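Local coordinates for protein alpha-fucosidase (PDB 2EAB) that probably releases alpha-1,2-linked L-fucose from glycans by hydrolysis, this chain being the catalytic piece of a much longer, probably membrane-anchored bifidobacterial protein, at residues V604-D609 against N627-W632; T29-T34 against D43-Q48. All blocks are in the same frame, centred on the assembly; numbering follows the deposited sequence.

Interaction 1 of 2, residues V604-D609 against N627-W632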
ATOM      1  N   VAL A 604      13.113  10.702  25.615  1.00 11.04           N
ATOM      2  CA  VAL A 604      12.768   9.340  26.027  1.00 11.13           C
ATOM      3  C   VAL A 604      12.273   9.322  27.476  1.00 11.27           C
ATOM      4  O   VAL A 604      11.248   8.708  27.783  1.00 11.23           O
ATOM      5  CB  VAL A 604      13.964   8.369  25.836  1.00 11.22           C
ATOM      6  CG1 VAL A 604      13.685   7.007  26.465  1.00 11.13           C
ATOM      7  CG2 VAL A 604      14.280   8.209  24.357  1.00 11.78           C
ATOM      8  N   GLY A 605      13.006  10.001  28.355  1.00 11.37           N
ATOM      9  CA  GLY A 605      12.660  10.062  29.768  1.00 11.89           C
ATOM     10  C   GLY A 605      12.637   8.700  30.428  1.00 12.16           C
ATOM     11  O   GLY A 605      13.450   7.824  30.116  1.00 12.02           O
ATOM     12  N   ASN A 606      11.679   8.520  31.329  1.00 12.39           N
ATOM     13  CA  ASN A 606      11.601   7.333  32.172  1.00 12.83           C
ATOM     14  C   ASN A 606      10.222   7.242  32.818  1.00 12.76           C
ATOM     15  O   ASN A 606       9.341   8.053  32.522  1.00 12.34           O
ATOM     16  CB  ASN A 606      12.704   7.366  33.242  1.00 13.22           C
ATOM     17  CG  ASN A 606      12.617   8.595  34.139  1.00 14.29           C
ATOM     18  OD1 ASN A 606      11.531   9.007  34.555  1.00 15.07           O
ATOM     19  ND2 ASN A 606      13.769   9.180  34.450  1.00 16.95           N
ATOM     20  N   THR A 607      10.038   6.268  33.704  1.00 13.00           N
ATOM     21  CA  THR A 607       8.758   6.089  34.389  1.00 13.43           C
ATOM     22  C   THR A 607       8.821   6.476  35.872  1.00 13.89           C
ATOM     23  O   THR A 607       8.033   5.986  36.685  1.00 14.07           O
ATOM     24  CB  THR A 607       8.219   4.651  34.229  1.00 13.48           C
ATOM     25  OG1 THR A 607       9.157   3.722  34.787  1.00 13.88           O
ATOM     26  CG2 THR A 607       7.994   4.321  32.757  1.00 13.31           C
ATOM     27  N   THR A 608       9.757   7.359  36.210  1.00 14.39           N
ATOM     28  CA  THR A 608       9.899   7.859  37.576  1.00 14.96           C
ATOM     29  C   THR A 608       8.900   8.987  37.812  1.00 14.61           C
ATOM     30  O   THR A 608       8.834   9.934  37.023  1.00 14.59           O
ATOM     31  CB  THR A 608      11.332   8.363  37.839  1.00 15.22           C
ATOM     32  OG1 THR A 608      12.269   7.332  37.511  1.00 16.74           O
ATOM     33  CG2 THR A 608      11.516   8.769  39.304  1.00 15.69           C
ATOM     34  N   ASP A 609       8.134   8.883  38.899  1.00 14.42           N
ATOM     35  CA  ASP A 609       7.077   9.852  39.220  1.00 14.29           C
ATOM     36  C   ASP A 609       6.134  10.017  38.028  1.00 13.83           C
ATOM     37  O   ASP A 609       5.811  11.130  37.602  1.00 13.56           O
ATOM     38  CB  ASP A 609       7.675  11.191  39.669  1.00 14.67           C
ATOM     39  CG  ASP A 609       8.548  11.053  40.903  1.00 16.22           C
ATOM     40  OD1 ASP A 609       8.127  10.361  41.855  1.00 17.55           O
ATOM     41  OD2 ASP A 609       9.654  11.631  40.915  1.00 18.81           O
ATOM     42  N   ASN A 627       6.459  20.959  35.258  1.00 16.94           N
ATOM     43  CA  ASN A 627       7.625  20.104  35.488  1.00 16.60           C
ATOM     44  C   ASN A 627       7.344  18.609  35.659  1.00 15.81           C
ATOM     45  O   ASN A 627       8.274  17.820  35.840  1.00 15.92           O
ATOM     46  CB  ASN A 627       8.419  20.623  36.695  1.00 17.16           C
ATOM     47  CG  ASN A 627       8.821  22.080  36.548  1.00 18.31           C
ATOM     48  OD1 ASN A 627       9.253  22.514  35.479  1.00 20.43           O
ATOM     49  ND2 ASN A 627       8.683  22.842  37.628  1.00 20.14           N
ATOM     50  N   ALA A 628       6.073  18.221  35.604  1.00 14.83           N
ATOM     51  CA  ALA A 628       5.696  16.818  35.778  1.00 13.81           C
ATOM     52  C   ALA A 628       6.211  15.955  34.626  1.00 13.17           C
ATOM     53  O   ALA A 628       6.385  16.438  33.509  1.00 13.00           O
ATOM     54  CB  ALA A 628       4.192  16.681  35.919  1.00 14.08           C
ATOM     55  N   ASN A 629       6.467  14.683  34.918  1.00 12.12           N
ATOM     56  CA  ASN A 629       6.958  13.744  33.920  1.00 11.35           C
ATOM     57  C   ASN A 629       5.884  13.428  32.882  1.00 10.84           C
ATOM     58  O   ASN A 629       4.914  12.736  33.178  1.00 10.67           O
ATOM     59  CB  ASN A 629       7.452  12.466  34.611  1.00 11.41           C
ATOM     60  CG  ASN A 629       8.069  11.466  33.645  1.00 11.08           C
ATOM     61  OD1 ASN A 629       8.098  11.674  32.428  1.00 10.55           O
ATOM     62  ND2 ASN A 629       8.564  10.362  34.192  1.00 11.37           N
ATOM     63  N   ARG A 630       6.062  13.957  31.675  1.00 10.39           N
ATOM     64  CA  ARG A 630       5.204  13.623  30.537  1.00  9.85           C
ATOM     65  C   ARG A 630       6.066  13.121  29.385  1.00  9.79           C
ATOM     66  O   ARG A 630       5.746  13.319  28.212  1.00  9.73           O
ATOM     67  CB  ARG A 630       4.346  14.823  30.118  1.00  9.83           C
ATOM     68  CG  ARG A 630       3.277  15.181  31.134  1.00  9.72           C
ATOM     69  CD  ARG A 630       2.422  16.351  30.686  1.00  9.84           C
ATOM     70  NE  ARG A 630       3.152  17.619  30.697  1.00 10.74           N
ATOM     71  CZ  ARG A 630       3.229  18.447  31.737  1.00 11.49           C
ATOM     72  NH1 ARG A 630       2.614  18.157  32.877  1.00 11.72           N
ATOM     73  NH2 ARG A 630       3.921  19.573  31.631  1.00 12.50           N
ATOM     74  N   SER A 631       7.167  12.459  29.735  1.00  9.29           N
ATOM     75  CA  SER A 631       8.098  11.921  28.750  1.00  9.20           C
ATOM     76  C   SER A 631       7.458  10.802  27.935  1.00  8.67           C
ATOM     77  O   SER A 631       6.428  10.233  28.326  1.00  8.62           O
ATOM     78  CB  SER A 631       9.366  11.409  29.433  1.00  9.53           C
ATOM     79  OG  SER A 631       9.086  10.284  30.246  1.00  9.77           O
ATOM     80  N   TRP A 632       8.082  10.471  26.814  1.00  8.57           N
ATOM     81  CA  TRP A 632       7.557   9.420  25.958  1.00  8.36           C
ATOM     82  C   TRP A 632       7.442   8.080  26.684  1.00  8.47           C
ATOM     83  O   TRP A 632       6.439   7.385  26.534  1.00  8.03           O
ATOM     84  CB  TRP A 632       8.392   9.271  24.691  1.00  8.41           C
ATOM     85  CG  TRP A 632       8.363  10.485  23.805  1.00  8.17           C
ATOM     86  CD1 TRP A 632       7.521  11.566  23.893  1.00  7.99           C
ATOM     87  CD2 TRP A 632       9.205  10.727  22.676  1.00  7.91           C
ATOM     88  NE1 TRP A 632       7.803  12.465  22.894  1.00  8.43           N
ATOM     89  CE2 TRP A 632       8.827  11.971  22.128  1.00  7.73           C
ATOM     90  CE3 TRP A 632      10.245  10.006  22.069  1.00  8.59           C
ATOM     91  CZ2 TRP A 632       9.463  12.518  21.010  1.00  8.06           C
ATOM     92  CZ3 TRP A 632      10.875  10.550  20.956  1.00  8.64           C
ATOM     93  CH2 TRP A 632      10.478  11.793  20.439  1.00  8.54           C
TER
HETATM   94  O   HOH W   1       6.482  13.772  37.664  1.00 15.36           O
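A single side-chain amide, that of N629, bridges two carbonyls of the 604-609 loop while its oxygen gathers two donors from its own segment. ND2 spends both its hydrogens on backbone oxygens, at 3.0 Å from N606 O and 2.9 Å from T608 O. Both bonds are nearly straight and both oxygens lie close to the amide plane, although ND2 stands well above the carbonyl plane of N606. With CG anti to the backbone N (chi1 -176°), the amide of N629 is carried across to the opposing segment. Its orientation is fixed from the other end as well, because OD1 accepts from S631 OG at 2.8 Å, on a lone pair, and from S631 N. The loop that receives N629 is shaped in turn by N606, whose OD1 takes the T608 N-H at 2.9 Å. Closer to the helix, S631 CB packs 3.6 Å from G605 CA, where a side chain on the glycine would collide, and S631 OG receives a weak bond from N606 N. At the far end a water joins D609 O to N629 N. The disulfide C610-C634 links the residue after D609 to the second residue after W632. N606 and N629 each form an Asx turn, and S631 is the N-cap of helix 632-639, its OG weakly bonded to C634 N.

Interaction 2 of 2, residues T29-T34 against D43-Q48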
ATOM      1  N   THR A  29     -13.004 -11.714 -22.305  1.00 12.19           N
ATOM      2  CA  THR A  29     -12.535 -12.323 -21.068  1.00 11.70           C
ATOM      3  C   THR A  29     -13.616 -12.197 -19.994  1.00 11.85           C
ATOM      4  O   THR A  29     -14.338 -11.197 -19.950  1.00 12.13           O
ATOM      5  CB  THR A  29     -11.208 -11.663 -20.608  1.00 11.51           C
ATOM      6  OG1 THR A  29     -10.222 -11.803 -21.637  1.00 10.72           O
ATOM      7  CG2 THR A  29     -10.679 -12.290 -19.324  1.00 11.35           C
ATOM      8  N   ASP A  30     -13.723 -13.216 -19.140  1.00 12.03           N
ATOM      9  CA  ASP A  30     -14.730 -13.274 -18.082  1.00 12.23           C
ATOM     10  C   ASP A  30     -14.668 -12.048 -17.172  1.00 11.80           C
ATOM     11  O   ASP A  30     -13.646 -11.792 -16.528  1.00 11.65           O
ATOM     12  CB  ASP A  30     -14.543 -14.558 -17.261  1.00 12.66           C
ATOM     13  CG  ASP A  30     -15.701 -14.836 -16.314  1.00 14.56           C
ATOM     14  OD1 ASP A  30     -16.031 -13.970 -15.475  1.00 16.05           O
ATOM     15  OD2 ASP A  30     -16.265 -15.948 -16.390  1.00 16.08           O
ATOM     16  N   ALA A  31     -15.767 -11.295 -17.142  1.00 11.48           N
ATOM     17  CA  ALA A  31     -15.905 -10.137 -16.258  1.00 11.42           C
ATOM     18  C   ALA A  31     -17.180 -10.261 -15.422  1.00 11.58           C
ATOM     19  O   ALA A  31     -17.865  -9.267 -15.147  1.00 11.44           O
ATOM     20  CB  ALA A  31     -15.895  -8.840 -17.062  1.00 11.63           C
ATOM     21  N   THR A  32     -17.478 -11.489 -15.004  1.00 11.89           N
ATOM     22  CA  THR A  32     -18.746 -11.804 -14.345  1.00 12.32           C
ATOM     23  C   THR A  32     -18.711 -11.705 -12.821  1.00 11.66           C
ATOM     24  O   THR A  32     -19.734 -11.915 -12.168  1.00 11.65           O
ATOM     25  CB  THR A  32     -19.258 -13.214 -14.727  1.00 12.78           C
ATOM     26  OG1 THR A  32     -18.329 -14.201 -14.264  1.00 13.98           O
ATOM     27  CG2 THR A  32     -19.434 -13.343 -16.233  1.00 13.70           C
ATOM     28  N   ALA A  33     -17.546 -11.412 -12.245  1.00 11.12           N
ATOM     29  CA  ALA A  33     -17.469 -11.210 -10.799  1.00 10.59           C
ATOM     30  C   ALA A  33     -18.190  -9.920 -10.396  1.00 10.26           C
ATOM     31  O   ALA A  33     -18.466  -9.066 -11.238  1.00 10.07           O
ATOM     32  CB  ALA A  33     -16.026 -11.196 -10.325  1.00 10.44           C
ATOM     33  N   THR A  34     -18.506  -9.793  -9.113  1.00 10.12           N
ATOM     34  CA  THR A  34     -19.192  -8.611  -8.591  1.00 10.32           C
ATOM     35  C   THR A  34     -18.509  -7.329  -9.057  1.00  9.86           C
ATOM     36  O   THR A  34     -17.301  -7.163  -8.875  1.00  9.56           O
ATOM     37  CB  THR A  34     -19.232  -8.635  -7.057  1.00 10.54           C
ATOM     38  OG1 THR A  34     -19.795  -9.877  -6.623  1.00 12.24           O
ATOM     39  CG2 THR A  34     -20.079  -7.497  -6.515  1.00 11.32           C
ATOM     40  N   ASP A  43     -18.665  -1.409 -19.679  1.00 11.70           N
ATOM     41  CA  ASP A  43     -17.333  -1.152 -20.223  1.00 11.55           C
ATOM     42  C   ASP A  43     -16.311  -0.841 -19.123  1.00 10.83           C
ATOM     43  O   ASP A  43     -15.163  -1.293 -19.176  1.00 10.39           O
ATOM     44  CB  ASP A  43     -17.375  -0.018 -21.246  1.00 12.25           C
ATOM     45  CG  ASP A  43     -16.129   0.033 -22.104  1.00 14.03           C
ATOM     46  OD1 ASP A  43     -15.801  -0.983 -22.755  1.00 15.85           O
ATOM     47  OD2 ASP A  43     -15.480   1.098 -22.138  1.00 16.26           O
ATOM     48  N   ASN A  44     -16.726  -0.061 -18.131  1.00 10.07           N
ATOM     49  CA  ASN A  44     -15.867   0.215 -16.985  1.00  9.19           C
ATOM     50  C   ASN A  44     -15.630  -1.043 -16.159  1.00  8.89           C
ATOM     51  O   ASN A  44     -14.511  -1.295 -15.697  1.00  8.60           O
ATOM     52  CB  ASN A  44     -16.463   1.319 -16.113  1.00  9.38           C
ATOM     53  CG  ASN A  44     -16.452   2.676 -16.794  1.00  9.55           C
ATOM     54  OD1 ASN A  44     -15.657   2.929 -17.696  1.00 10.41           O
ATOM     55  ND2 ASN A  44     -17.335   3.564 -16.345  1.00 10.99           N
ATOM     56  N   ASN A  45     -16.677  -1.841 -15.976  1.00  8.57           N
ATOM     57  CA  ASN A  45     -16.514  -3.111 -15.289  1.00  8.85           C
ATOM     58  C   ASN A  45     -15.571  -4.050 -16.035  1.00  8.74           C
ATOM     59  O   ASN A  45     -14.744  -4.732 -15.417  1.00  8.91           O
ATOM     60  CB  ASN A  45     -17.850  -3.805 -15.059  1.00  8.90           C
ATOM     61  CG  ASN A  45     -17.679  -5.124 -14.341  1.00  9.58           C
ATOM     62  OD1 ASN A  45     -17.205  -5.161 -13.206  1.00  8.70           O
ATOM     63  ND2 ASN A  45     -18.012  -6.219 -15.018  1.00 11.17           N
ATOM     64  N   ARG A  46     -15.690  -4.096 -17.361  1.00  8.91           N
ATOM     65  CA  ARG A  46     -14.783  -4.914 -18.154  1.00  9.14           C
ATOM     66  C   ARG A  46     -13.337  -4.474 -17.928  1.00  8.75           C
ATOM     67  O   ARG A  46     -12.447  -5.314 -17.758  1.00  8.81           O
ATOM     68  CB  ARG A  46     -15.138  -4.874 -19.646  1.00  9.19           C
ATOM     69  CG  ARG A  46     -14.344  -5.871 -20.499  1.00 10.95           C
ATOM     70  CD  ARG A  46     -14.914  -7.286 -20.426  1.00 13.45           C
ATOM     71  NE  ARG A  46     -16.239  -7.389 -21.040  1.00 15.17           N
ATOM     72  CZ  ARG A  46     -17.012  -8.473 -20.994  1.00 16.18           C
ATOM     73  NH1 ARG A  46     -16.602  -9.574 -20.371  1.00 17.59           N
ATOM     74  NH2 ARG A  46     -18.201  -8.456 -21.578  1.00 17.66           N
ATOM     75  N   TRP A  47     -13.112  -3.161 -17.917  1.00  8.18           N
ATOM     76  CA  TRP A  47     -11.776  -2.617 -17.672  1.00  7.82           C
ATOM     77  C   TRP A  47     -11.148  -3.214 -16.403  1.00  7.43           C
ATOM     78  O   TRP A  47     -10.018  -3.727 -16.428  1.00  7.52           O
ATOM     79  CB  TRP A  47     -11.800  -1.079 -17.577  1.00  7.64           C
ATOM     80  CG  TRP A  47     -10.464  -0.553 -17.127  1.00  7.46           C
ATOM     81  CD1 TRP A  47      -9.381  -0.296 -17.911  1.00  7.72           C
ATOM     82  CD2 TRP A  47     -10.054  -0.283 -15.777  1.00  7.54           C
ATOM     83  NE1 TRP A  47      -8.324   0.134 -17.139  1.00  8.00           N
ATOM     84  CE2 TRP A  47      -8.710   0.145 -15.825  1.00  7.71           C
ATOM     85  CE3 TRP A  47     -10.700  -0.341 -14.535  1.00  7.66           C
ATOM     86  CZ2 TRP A  47      -7.993   0.494 -14.674  1.00  7.15           C
ATOM     87  CZ3 TRP A  47      -9.987   0.002 -13.389  1.00  7.30           C
ATOM     88  CH2 TRP A  47      -8.649   0.417 -13.470  1.00  7.56           C
ATOM     89  N   GLN A  48     -11.875  -3.145 -15.292  1.00  7.21           N
ATOM     90  CA  GLN A  48     -11.286  -3.505 -13.998  1.00  7.33           C
ATOM     91  C   GLN A  48     -11.042  -4.997 -13.842  1.00  7.46           C
ATOM     92  O   GLN A  48     -10.178  -5.400 -13.062  1.00  7.51           O
ATOM     93  CB  GLN A  48     -12.129  -2.992 -12.825  1.00  7.26           C
ATOM     94  CG  GLN A  48     -13.463  -3.693 -12.658  1.00  8.11           C
ATOM     95  CD  GLN A  48     -14.154  -3.343 -11.362  1.00  7.69           C
ATOM     96  OE1 GLN A  48     -13.539  -2.824 -10.425  1.00  7.27           O
ATOM     97  NE2 GLN A  48     -15.442  -3.647 -11.290  1.00  8.12           N
TER
HETATM   98  O   HOH W   2     -17.981 -11.527 -19.013  1.00 19.20           O
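N45 and R46 of helix 42-50 reach across to A31 and T29 of the irregular loop 29-34, in the N-terminal beta-sandwich domain characteristic of this glycoside hydrolase family. D30 shapes that loop as an Asx turn, OD1 taking T32 N and, by its syn lone pair, T32 OG1. Along the helix, D43, two residues before N45, faces elsewhere and forms a salt bridge with R71. N45 is the first to reach the loop. Its CG lies anti to the backbone N (chi1 -180°), which sends the amide out from the helix to A31, where ND2 donates to A31 O over 3.1 Å. The bond is bent at the hydrogen, 141°, but it runs in the carbonyl plane of A31 and close to the amide plane of N45. The other end of the amide is held too: OD1 accepts from Q49 NE2 and, on a lone pair, from Q48 NE2. A leucine in place of N45 would probably leave A31 O without this donor and strip Q48 NE2 and Q49 NE2 of a shared acceptor, freeing the loop to shift against the helix. R46 follows, its chain bent at chi2 and chi3, which brings the guanidinium back beside A31; A31 CB packs 3.8 Å from R46 CD and 3.5 Å from R46 NH1. At the tip of R46, NH1 meets T29 O at 2.8 Å in a weak, bent bond, and a water 2.7 Å from NH1 accepts from A31 N as well. W47 turns away, its NE1 bonded to T62 OG1. Q48 OE1 accepts from F764 N, tying the helix to a loop of the catalytic domain, while Q48 NE2 donates both to A35 O and, over 3.0 Å, to N45 OD1.

From the N terminus, the chain first leaves strand 19-22 and runs through 29-34. Interaction 2 then closes a short loop, with eight residues between its segments, as the chain enters helix 42-50 in the N-terminal domain. It is complete long before interaction 1 opens, so the two follow in series and neither nest nor cross. Interaction 1 closes a second excursion, 17 residues without helix or strand, between helices 577-596 and 632-639 of the catalytic domain. Their centres lie about 57 Å apart, on opposite sides of the chain's centre, and their nearest atoms about 41 Å. Each is a local closure leading into a helix, away from the calcium site.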